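Local coordinates for putative phosphosugar isomerases (Salmonella typhimurium LT2, PDB 3FKJ), which probably binds phosphorylated sugars or related carbohydrate derivatives and may isomerise them, at residues Ser32-Lys37 / Ala118-Val123; Ser51-Trp56 / Ala225-Ser230; Arg144-Val149 / Tyr324-Ala329. All blocks are in the same frame, centred on the assembly; numbering follows the deposited sequence.

Interaction 1. Residues Ser32-Lys37 / Ala118-Val123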
loop_
_atom_site.group_PDB
_atom_site.type_symbol
_atom_site.label_atom_id
_atom_site.label_comp_id
_atom_site.label_asym_id
_atom_site.label_seq_id
_atom_site.Cartn_x
_atom_site.Cartn_y
_atom_site.Cartn_z
ATOM N N SER A 32 -13.267 -23.995 8.481
ATOM C CA SER A 32 -14.234 -25.093 8.240
ATOM C C SER A 32 -15.658 -24.673 8.582
ATOM O O SER A 32 -16.588 -24.905 7.788
ATOM C CB SER A 32 -13.924 -26.358 9.051
ATOM O OG SER A 32 -12.542 -26.644 9.070
ATOM N N ASP A 33 -15.826 -24.065 9.759
ATOM C CA ASP A 33 -17.140 -23.595 10.177
ATOM C C ASP A 33 -17.736 -22.626 9.165
ATOM O O ASP A 33 -18.876 -22.764 8.749
ATOM C CB ASP A 33 -17.085 -22.938 11.549
ATOM C CG ASP A 33 -18.440 -22.948 12.249
ATOM O OD1 ASP A 33 -18.803 -23.998 12.824
ATOM O OD2 ASP A 33 -19.143 -21.916 12.219
ATOM N N ILE A 34 -16.945 -21.654 8.741
ATOM C CA ILE A 34 -17.405 -20.692 7.757
ATOM C C ILE A 34 -17.778 -21.376 6.437
ATOM O O ILE A 34 -18.824 -21.081 5.856
ATOM C CB ILE A 34 -16.352 -19.619 7.502
ATOM C CG1 ILE A 34 -16.140 -18.763 8.765
ATOM C CG2 ILE A 34 -16.749 -18.787 6.278
ATOM C CD1 ILE A 34 -14.739 -18.048 8.816
ATOM N N LEU A 35 -16.927 -22.273 5.958
ATOM C CA LEU A 35 -17.223 -22.980 4.683
ATOM C C LEU A 35 -18.482 -23.851 4.729
ATOM O O LEU A 35 -19.109 -24.093 3.699
ATOM C CB LEU A 35 -16.016 -23.797 4.203
ATOM C CG LEU A 35 -14.918 -22.905 3.601
ATOM C CD1 LEU A 35 -13.599 -23.630 3.525
ATOM C CD2 LEU A 35 -15.341 -22.370 2.235
ATOM N N GLY A 36 -18.848 -24.319 5.918
ATOM C CA GLY A 36 -20.091 -25.076 6.084
ATOM C C GLY A 36 -21.334 -24.217 5.900
ATOM O O GLY A 36 -22.428 -24.749 5.693
ATOM N N LYS A 37 -21.153 -22.892 5.937
ATOM C CA LYS A 37 -22.254 -21.926 5.925
ATOM C C LYS A 37 -22.259 -20.954 4.726
ATOM O O LYS A 37 -23.270 -20.298 4.480
ATOM C CB LYS A 37 -22.194 -21.115 7.214
ATOM C CG LYS A 37 -22.378 -21.946 8.460
ATOM C CD LYS A 37 -22.047 -21.149 9.685
ATOM C CE LYS A 37 -22.517 -21.842 10.961
ATOM N NZ LYS A 37 -22.205 -20.977 12.165
ATOM N N ALA A 118 -18.910 -12.990 6.717
ATOM C CA ALA A 118 -18.364 -13.545 7.950
ATOM C C ALA A 118 -17.257 -12.638 8.446
ATOM O O ALA A 118 -16.434 -12.141 7.643
ATOM C CB ALA A 118 -17.855 -14.954 7.765
ATOM N N THR A 119 -17.228 -12.429 9.762
ATOM C CA THR A 119 -16.205 -11.610 10.388
ATOM C C THR A 119 -15.332 -12.465 11.337
ATOM O O THR A 119 -15.848 -13.242 12.095
ATOM C CB THR A 119 -16.831 -10.412 11.153
ATOM O OG1 THR A 119 -17.833 -10.895 12.054
ATOM C CG2 THR A 119 -17.454 -9.427 10.205
ATOM N N ILE A 120 -14.006 -12.339 11.224
ATOM C CA ILE A 120 -13.063 -12.960 12.174
ATOM C C ILE A 120 -12.336 -11.808 12.864
ATOM O O ILE A 120 -11.686 -10.974 12.200
ATOM C CB ILE A 120 -12.016 -13.885 11.485
ATOM C CG1 ILE A 120 -12.685 -14.998 10.646
ATOM C CG2 ILE A 120 -11.059 -14.488 12.521
ATOM C CD1 ILE A 120 -11.704 -15.801 9.795
ATOM N N GLY A 121 -12.447 -11.759 14.184
ATOM C CA GLY A 121 -11.825 -10.710 14.983
ATOM C C GLY A 121 -10.636 -11.224 15.758
ATOM O O GLY A 121 -10.781 -12.161 16.563
ATOM N N LEU A 122 -9.466 -10.610 15.521
ATOM C CA LEU A 122 -8.250 -10.871 16.317
ATOM C C LEU A 122 -8.128 -9.795 17.414
ATOM O O LEU A 122 -8.105 -8.581 17.121
ATOM C CB LEU A 122 -7.005 -10.860 15.417
ATOM C CG LEU A 122 -6.671 -12.018 14.464
ATOM C CD1 LEU A 122 -7.776 -12.277 13.464
ATOM C CD2 LEU A 122 -5.411 -11.646 13.722
ATOM N N VAL A 123 -8.084 -10.229 18.672
ATOM C CA VAL A 123 -7.985 -9.306 19.815
ATOM C C VAL A 123 -6.909 -9.792 20.770
ATOM O O VAL A 123 -6.590 -10.969 20.801
ATOM C CB VAL A 123 -9.334 -9.162 20.605
ATOM C CG1 VAL A 123 -10.472 -8.712 19.696
ATOM C CG2 VAL A 123 -9.702 -10.463 21.345
#
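No ring or other flat group takes part where Ile34 meets Ala118 and Ile120; all three touching side chains are aliphatic, and the contact is made by their methyl and methylene groups. The two branches of Ile34 divide the task. CG1 stands anti to the carbonyl carbon (chi1 -66°) and carries CD1 on a nearly extended arm toward Ile120, where Ile34 CD1 lies 3.9 Å from Ile120 CD1. The same methyl also rests against the shaft of its partner, with Ile34 CD1 4.1 Å from Ile120 CG1, so the two isoleucines lean across one another at a slant. The other branch, CG2, faces the short side chain at the start of the strand: Ile34 CG2 is 4.3 Å from Ala118 CB, a looser approach. This joins helix 22-35, near its last turn, to the beginning of strand 118-123 in the parallel sheet of the SIS domain, an alpha/beta sandwich of Rossmann-like build with helices on its faces. Strand 118-123 runs between strands 91-97 and 136-139, and Val92 and Tyr136 from these neighbours also touch Ile34, which is thus buried against three strands. Thr119 turns away from the helix, and its OG1 is hydrogen-bonded to Tyr133 O and Asp135 N. Further along the chain, Lys37 N is hydrogen-bonded to Ile34 O at 3.0 Å. One turn before Lys37, Asp33 forms a salt bridge with it, Lys37 NZ to Asp33 OD2 at 3.2 Å, the ammonium approaching from the syn side, 19° out of the carboxylate plane. Tyr136 OH is a second hydrogen-bond partner of that same oxygen.

Interaction 2. Residues Ser51-Trp56 / Ala225-Ser230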
loop_
_atom_site.group_PDB
_atom_site.type_symbol
_atom_site.label_atom_id
_atom_site.label_comp_id
_atom_site.label_asym_id
_atom_site.label_seq_id
_atom_site.Cartn_x
_atom_site.Cartn_y
_atom_site.Cartn_z
ATOM N N SER A 51 -2.295 -2.978 13.197
ATOM C CA SER A 51 -3.344 -3.965 13.041
ATOM C C SER A 51 -3.815 -4.184 11.601
ATOM O O SER A 51 -4.617 -5.072 11.347
ATOM C CB SER A 51 -4.511 -3.657 14.010
ATOM O OG SER A 51 -4.143 -4.007 15.351
ATOM N N LEU A 52 -3.287 -3.386 10.666
ATOM C CA LEU A 52 -3.364 -3.680 9.252
ATOM C C LEU A 52 -2.080 -4.334 8.712
ATOM O O LEU A 52 -2.145 -5.335 7.971
ATOM C CB LEU A 52 -3.653 -2.403 8.493
ATOM C CG LEU A 52 -3.850 -2.587 6.993
ATOM C CD1 LEU A 52 -4.909 -3.684 6.681
ATOM C CD2 LEU A 52 -4.153 -1.216 6.337
ATOM N N THR A 53 -0.918 -3.790 9.036
ATOM C CA THR A 53 0.354 -4.367 8.546
ATOM C C THR A 53 0.591 -5.780 9.122
ATOM O O THR A 53 1.309 -6.579 8.532
ATOM C CB THR A 53 1.597 -3.511 8.901
ATOM O OG1 THR A 53 1.674 -3.300 10.312
ATOM C CG2 THR A 53 1.674 -2.173 8.100
ATOM N N GLY A 54 -0.044 -6.084 10.261
ATOM C CA GLY A 54 -0.015 -7.431 10.834
ATOM C C GLY A 54 -0.674 -8.494 9.939
ATOM O O GLY A 54 -0.458 -9.680 10.140
ATOM N N PHE A 55 -1.453 -8.056 8.949
ATOM C CA PHE A 55 -2.085 -8.915 7.982
ATOM C C PHE A 55 -1.279 -9.145 6.711
ATOM O O PHE A 55 -1.672 -9.978 5.903
ATOM C CB PHE A 55 -3.474 -8.363 7.614
ATOM C CG PHE A 55 -4.497 -8.482 8.708
ATOM C CD1 PHE A 55 -4.694 -9.706 9.367
ATOM C CD2 PHE A 55 -5.281 -7.391 9.066
ATOM C CE1 PHE A 55 -5.653 -9.811 10.357
ATOM C CE2 PHE A 55 -6.220 -7.495 10.045
ATOM C CZ PHE A 55 -6.404 -8.695 10.706
ATOM N N TRP A 56 -0.167 -8.411 6.523
ATOM C CA TRP A 56 0.652 -8.539 5.336
ATOM C C TRP A 56 1.105 -9.974 5.032
ATOM O O TRP A 56 1.067 -10.378 3.873
ATOM C CB TRP A 56 1.914 -7.659 5.402
ATOM C CG TRP A 56 2.546 -7.576 4.047
ATOM C CD1 TRP A 56 3.595 -8.305 3.581
ATOM C CD2 TRP A 56 2.106 -6.762 2.963
ATOM N NE1 TRP A 56 3.860 -7.968 2.266
ATOM C CE2 TRP A 56 2.953 -7.032 1.861
ATOM C CE3 TRP A 56 1.076 -5.826 2.810
ATOM C CZ2 TRP A 56 2.811 -6.393 0.615
ATOM C CZ3 TRP A 56 0.942 -5.166 1.562
ATOM C CH2 TRP A 56 1.806 -5.455 0.485
ATOM N N ALA A 225 6.360 -5.483 7.108
ATOM C CA ALA A 225 7.295 -5.253 8.214
ATOM C C ALA A 225 8.050 -3.918 8.120
ATOM O O ALA A 225 8.315 -3.248 9.122
ATOM C CB ALA A 225 8.280 -6.390 8.286
ATOM N N ALA A 226 8.379 -3.530 6.907
ATOM C CA ALA A 226 9.105 -2.323 6.670
ATOM C C ALA A 226 8.194 -1.135 6.935
ATOM O O ALA A 226 8.588 -0.169 7.578
ATOM C CB ALA A 226 9.686 -2.326 5.262
ATOM N N HIS A 227 6.974 -1.213 6.429
ATOM C CA HIS A 227 6.037 -0.182 6.633
ATOM C C HIS A 227 5.638 -0.056 8.096
ATOM O O HIS A 227 5.562 1.052 8.615
ATOM C CB HIS A 227 4.820 -0.379 5.730
ATOM C CG HIS A 227 3.873 0.766 5.788
ATOM N ND1 HIS A 227 4.214 2.014 5.328
ATOM C CD2 HIS A 227 2.631 0.883 6.332
ATOM C CE1 HIS A 227 3.202 2.841 5.539
ATOM N NE2 HIS A 227 2.230 2.180 6.142
ATOM N N GLN A 228 5.385 -1.198 8.751
ATOM C CA GLN A 228 5.085 -1.193 10.140
ATOM C C GLN A 228 6.193 -0.527 10.963
ATOM O O GLN A 228 5.914 0.300 11.816
ATOM C CB GLN A 228 4.861 -2.621 10.612
ATOM C CG GLN A 228 4.437 -2.786 12.079
ATOM C CD GLN A 228 4.100 -4.205 12.379
ATOM O OE1 GLN A 228 3.418 -4.915 11.574
ATOM N NE2 GLN A 228 4.626 -4.679 13.481
ATOM N N GLU A 229 7.445 -0.908 10.729
ATOM C CA GLU A 229 8.535 -0.282 11.438
ATOM C C GLU A 229 8.491 1.214 11.267
ATOM O O GLU A 229 8.719 1.981 12.203
ATOM C CB GLU A 229 9.864 -0.829 10.959
ATOM C CG GLU A 229 11.089 -0.242 11.635
ATOM C CD GLU A 229 11.352 -0.775 13.076
ATOM O OE1 GLU A 229 10.652 -1.653 13.618
ATOM O OE2 GLU A 229 12.312 -0.268 13.669
ATOM N N SER A 230 8.238 1.641 10.039
ATOM C CA SER A 230 8.168 3.060 9.718
ATOM C C SER A 230 7.103 3.820 10.494
ATOM O O SER A 230 7.404 4.819 11.149
ATOM C CB SER A 230 7.940 3.219 8.225
ATOM O OG SER A 230 8.014 4.567 7.853
HETATM O O HOH W 1 3.508 -7.218 9.919
#
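Thr53 stands between two successive side chains of helix 223-238, lying obliquely across Gln228 and at about a right angle to His227. The contact bridges the two alpha/beta halves of the molecule: helix 50-53 follows the first strand of the five-stranded parallel sheet, in the glycine-rich loop region of the SIS domain, whereas helix 223-238 belongs with the second, four-stranded parallel sheet. Toward His227 the meeting is apolar. Thr53 CG2 lies in the plane of the imidazole at its edge, 3.7 Å from His227 CD2, while ND1 of the same ring is hydrogen-bonded to Ser244 OG, which helps to set the rotation of the ring. Toward Gln228 the contact is polar. The threonine hydroxyl sits between its own backbone N and carbonyl carbon (chi1 56°), and from there it donates to the glutamine carbonyl, Thr53 OG1 to Gln228 OE1 being 2.7 Å. The hydroxyl comes from the side of the C=O bond, at a C=O...donor angle of 108°, and is tilted 31° from the carbonyl plane. With CG anti to its backbone N, Gln228 runs as an extended chain past Thr53, which places the hydroxyl alongside its aliphatic part, Thr53 OG1 lying 3.3 Å from Gln228 CB. A bound thiocyanate, probably from the crystallisation liquor, lies about 6 Å from the Gln228 side chain. Thr53 also opens a type I turn, closed by Trp56 N to Thr53 O at 3.1 Å. That carbonyl takes a second donor, a water that spans the contact by giving one hydrogen to Thr53 O at 2.7 Å and the other to Gln228 OE1 at 2.8 Å.

Interaction 3. Residues Arg144-Val149 / Tyr324-Ala329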
loop_
_atom_site.group_PDB
_atom_site.type_symbol
_atom_site.label_atom_id
_atom_site.label_comp_id
_atom_site.label_asym_id
_atom_site.label_seq_id
_atom_site.Cartn_x
_atom_site.Cartn_y
_atom_site.Cartn_z
ATOM N N ARG A 144 5.505 -7.440 25.560
ATOM C CA ARG A 144 6.484 -6.404 25.316
ATOM C C ARG A 144 7.922 -6.889 25.521
ATOM O O ARG A 144 8.350 -7.147 26.647
ATOM C CB ARG A 144 6.187 -5.236 26.233
ATOM C CG ARG A 144 7.111 -4.068 26.079
ATOM C CD ARG A 144 6.641 -2.949 26.994
ATOM N NE ARG A 144 5.358 -2.433 26.513
ATOM C CZ ARG A 144 4.429 -1.870 27.273
ATOM N NH1 ARG A 144 4.615 -1.719 28.588
ATOM N NH2 ARG A 144 3.306 -1.447 26.708
ATOM N N TYR A 145 8.661 -6.973 24.409
ATOM C CA TYR A 145 10.072 -7.353 24.397
ATOM C C TYR A 145 10.764 -6.537 25.504
ATOM O O TYR A 145 10.551 -5.322 25.603
ATOM C CB TYR A 145 10.719 -7.107 23.005
ATOM C CG TYR A 145 12.138 -7.619 22.911
ATOM C CD1 TYR A 145 12.409 -8.995 22.748
ATOM C CD2 TYR A 145 13.220 -6.753 23.072
ATOM C CE1 TYR A 145 13.738 -9.479 22.727
ATOM C CE2 TYR A 145 14.541 -7.227 23.073
ATOM C CZ TYR A 145 14.794 -8.585 22.884
ATOM O OH TYR A 145 16.113 -9.019 22.859
ATOM N N PRO A 146 11.609 -7.182 26.324
ATOM C CA PRO A 146 12.199 -8.523 26.267
ATOM C C PRO A 146 11.333 -9.697 26.808
ATOM O O PRO A 146 11.772 -10.872 26.785
ATOM C CB PRO A 146 13.461 -8.342 27.097
ATOM C CG PRO A 146 13.077 -7.354 28.121
ATOM C CD PRO A 146 12.093 -6.434 27.500
ATOM N N GLU A 147 10.122 -9.390 27.262
ATOM C CA GLU A 147 9.152 -10.430 27.556
ATOM C C GLU A 147 8.729 -11.017 26.221
ATOM O O GLU A 147 8.716 -10.346 25.223
ATOM C CB GLU A 147 7.954 -9.883 28.340
ATOM C CG GLU A 147 8.349 -8.962 29.500
ATOM C CD GLU A 147 7.636 -9.265 30.804
ATOM O OE1 GLU A 147 6.392 -9.367 30.801
ATOM O OE2 GLU A 147 8.323 -9.385 31.846
ATOM N N THR A 148 8.469 -12.305 26.191
ATOM C CA THR A 148 8.122 -12.964 24.950
ATOM C C THR A 148 6.959 -13.941 25.198
ATOM O O THR A 148 6.616 -14.241 26.340
ATOM C CB THR A 148 9.348 -13.694 24.362
ATOM O OG1 THR A 148 9.848 -14.601 25.323
ATOM C CG2 THR A 148 10.455 -12.727 24.015
ATOM N N VAL A 149 6.339 -14.362 24.099
ATOM C CA VAL A 149 5.263 -15.324 24.079
ATOM C C VAL A 149 5.586 -16.249 22.896
ATOM O O VAL A 149 6.643 -16.109 22.281
ATOM C CB VAL A 149 3.857 -14.656 23.901
ATOM C CG1 VAL A 149 3.417 -13.947 25.180
ATOM C CG2 VAL A 149 3.812 -13.705 22.639
ATOM N N TYR A 324 16.402 -4.444 17.853
ATOM C CA TYR A 324 16.946 -3.173 17.417
ATOM C C TYR A 324 16.165 -2.009 18.017
ATOM O O TYR A 324 16.765 -1.033 18.418
ATOM C CB TYR A 324 16.935 -3.067 15.901
ATOM C CG TYR A 324 17.912 -3.981 15.227
ATOM C CD1 TYR A 324 17.568 -5.290 14.937
ATOM C CD2 TYR A 324 19.180 -3.534 14.877
ATOM C CE1 TYR A 324 18.463 -6.147 14.325
ATOM C CE2 TYR A 324 20.073 -4.377 14.255
ATOM C CZ TYR A 324 19.713 -5.690 13.977
ATOM O OH TYR A 324 20.600 -6.559 13.348
ATOM N N ASN A 325 14.834 -2.132 18.064
ATOM C CA ASN A 325 13.957 -1.095 18.621
ATOM C C ASN A 325 14.189 -0.757 20.083
ATOM O O ASN A 325 14.127 0.424 20.457
ATOM C CB ASN A 325 12.484 -1.427 18.425
ATOM C CG ASN A 325 12.112 -1.582 16.983
ATOM O OD1 ASN A 325 12.855 -1.177 16.101
ATOM N ND2 ASN A 325 10.960 -2.184 16.727
ATOM N N LEU A 326 14.428 -1.776 20.910
ATOM C CA LEU A 326 14.781 -1.552 22.314
ATOM C C LEU A 326 16.173 -0.912 22.420
ATOM O O LEU A 326 16.373 0.063 23.146
ATOM C CB LEU A 326 14.740 -2.869 23.102
ATOM C CG LEU A 326 14.660 -2.812 24.630
ATOM C CD1 LEU A 326 13.379 -2.113 25.060
ATOM C CD2 LEU A 326 14.740 -4.204 25.202
ATOM N N ALA A 327 17.145 -1.471 21.713
ATOM C CA ALA A 327 18.484 -0.889 21.694
ATOM C C ALA A 327 18.471 0.600 21.291
ATOM O O ALA A 327 19.156 1.423 21.906
ATOM C CB ALA A 327 19.390 -1.682 20.777
ATOM N N LEU A 328 17.680 0.953 20.271
ATOM C CA LEU A 328 17.616 2.339 19.791
ATOM C C LEU A 328 16.937 3.232 20.812
ATOM O O LEU A 328 17.473 4.299 21.177
ATOM C CB LEU A 328 16.896 2.423 18.469
ATOM C CG LEU A 328 16.851 3.777 17.799
ATOM C CD1 LEU A 328 18.281 4.179 17.443
ATOM C CD2 LEU A 328 15.942 3.708 16.575
ATOM N N ALA A 329 15.794 2.762 21.318
ATOM C CA ALA A 329 15.028 3.504 22.331
ATOM C C ALA A 329 15.873 3.803 23.575
ATOM O O ALA A 329 15.796 4.888 24.125
ATOM C CB ALA A 329 13.725 2.754 22.701
#
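Leu326 brings a single methyl against the ring of Tyr145, its CD2 lying 3.7 Å from both Tyr145 CD2 and Tyr145 CE2. The methyl sits equally near the two carbons of this one ring bond and approaches obliquely to the ring plane. Leu326 CB is more distant, 4.2 Å from Tyr145 CD2. The same methyl reaches the next residue of the loop, Leu326 CD2 being 4.2 Å from Pro146 CD, and here the two side chains cross at about a right angle. Leu326 projects from helix 313-331 with CG anti to its backbone N (chi1 -162°), which sends the branched end out toward the loop.

On the loop side, the tyrosine and proline also pack on each other. The peptide bond between them is cis, and Pro146 CB lies 4.2 Å above the Tyr145 ring plane, over its centre. The leucine methyl is on that same side of the plane, beside the proline, so ring, pyrrolidine and methyl form a compact apolar cluster at the protein surface. Further out, the phenol end is anchored by a hydrogen bond between Tyr145 OH and Gln198 NE2, and the ring also touches Asp322 and Val323, which precede the segment on the same helix. Helix 313-331 is itself packed by Tyr324 and Ala327 against helix 198-208, with Tyr324 OH bonded to Asp200. The loop closes on itself through Glu147 N to Arg144 O at 2.9 Å, spanning the cis bond. Through it the connection between strand 136-139 and helix 155-170 of the SIS domain rests on the last helix of the chain by way of a type VIa turn, with the proline lying over the face of the preceding aromatic ring.

Interactions 1 and 2 are centred 23 Å apart and touch through Leu122 CD2 and Phe55 CE1, 3.8 Å from each other, so strand 118-123 is in contact with helix 22-35 at its start and, through Leu122, with segment 51-56 of interaction 2 further along. Interactions 2 and 3, with centres 17 Å apart, both bridge the two halves and adjoin where Glu229 of helix 223-238 approaches Asn325 of helix 313-331. Interaction 1 stays within the first half; its nearest atoms are about 11 Å from those of interaction 3. A bound thiocyanate, about 6 Å from the Gln228 side chain of interaction 2, may mark a pocket between the halves.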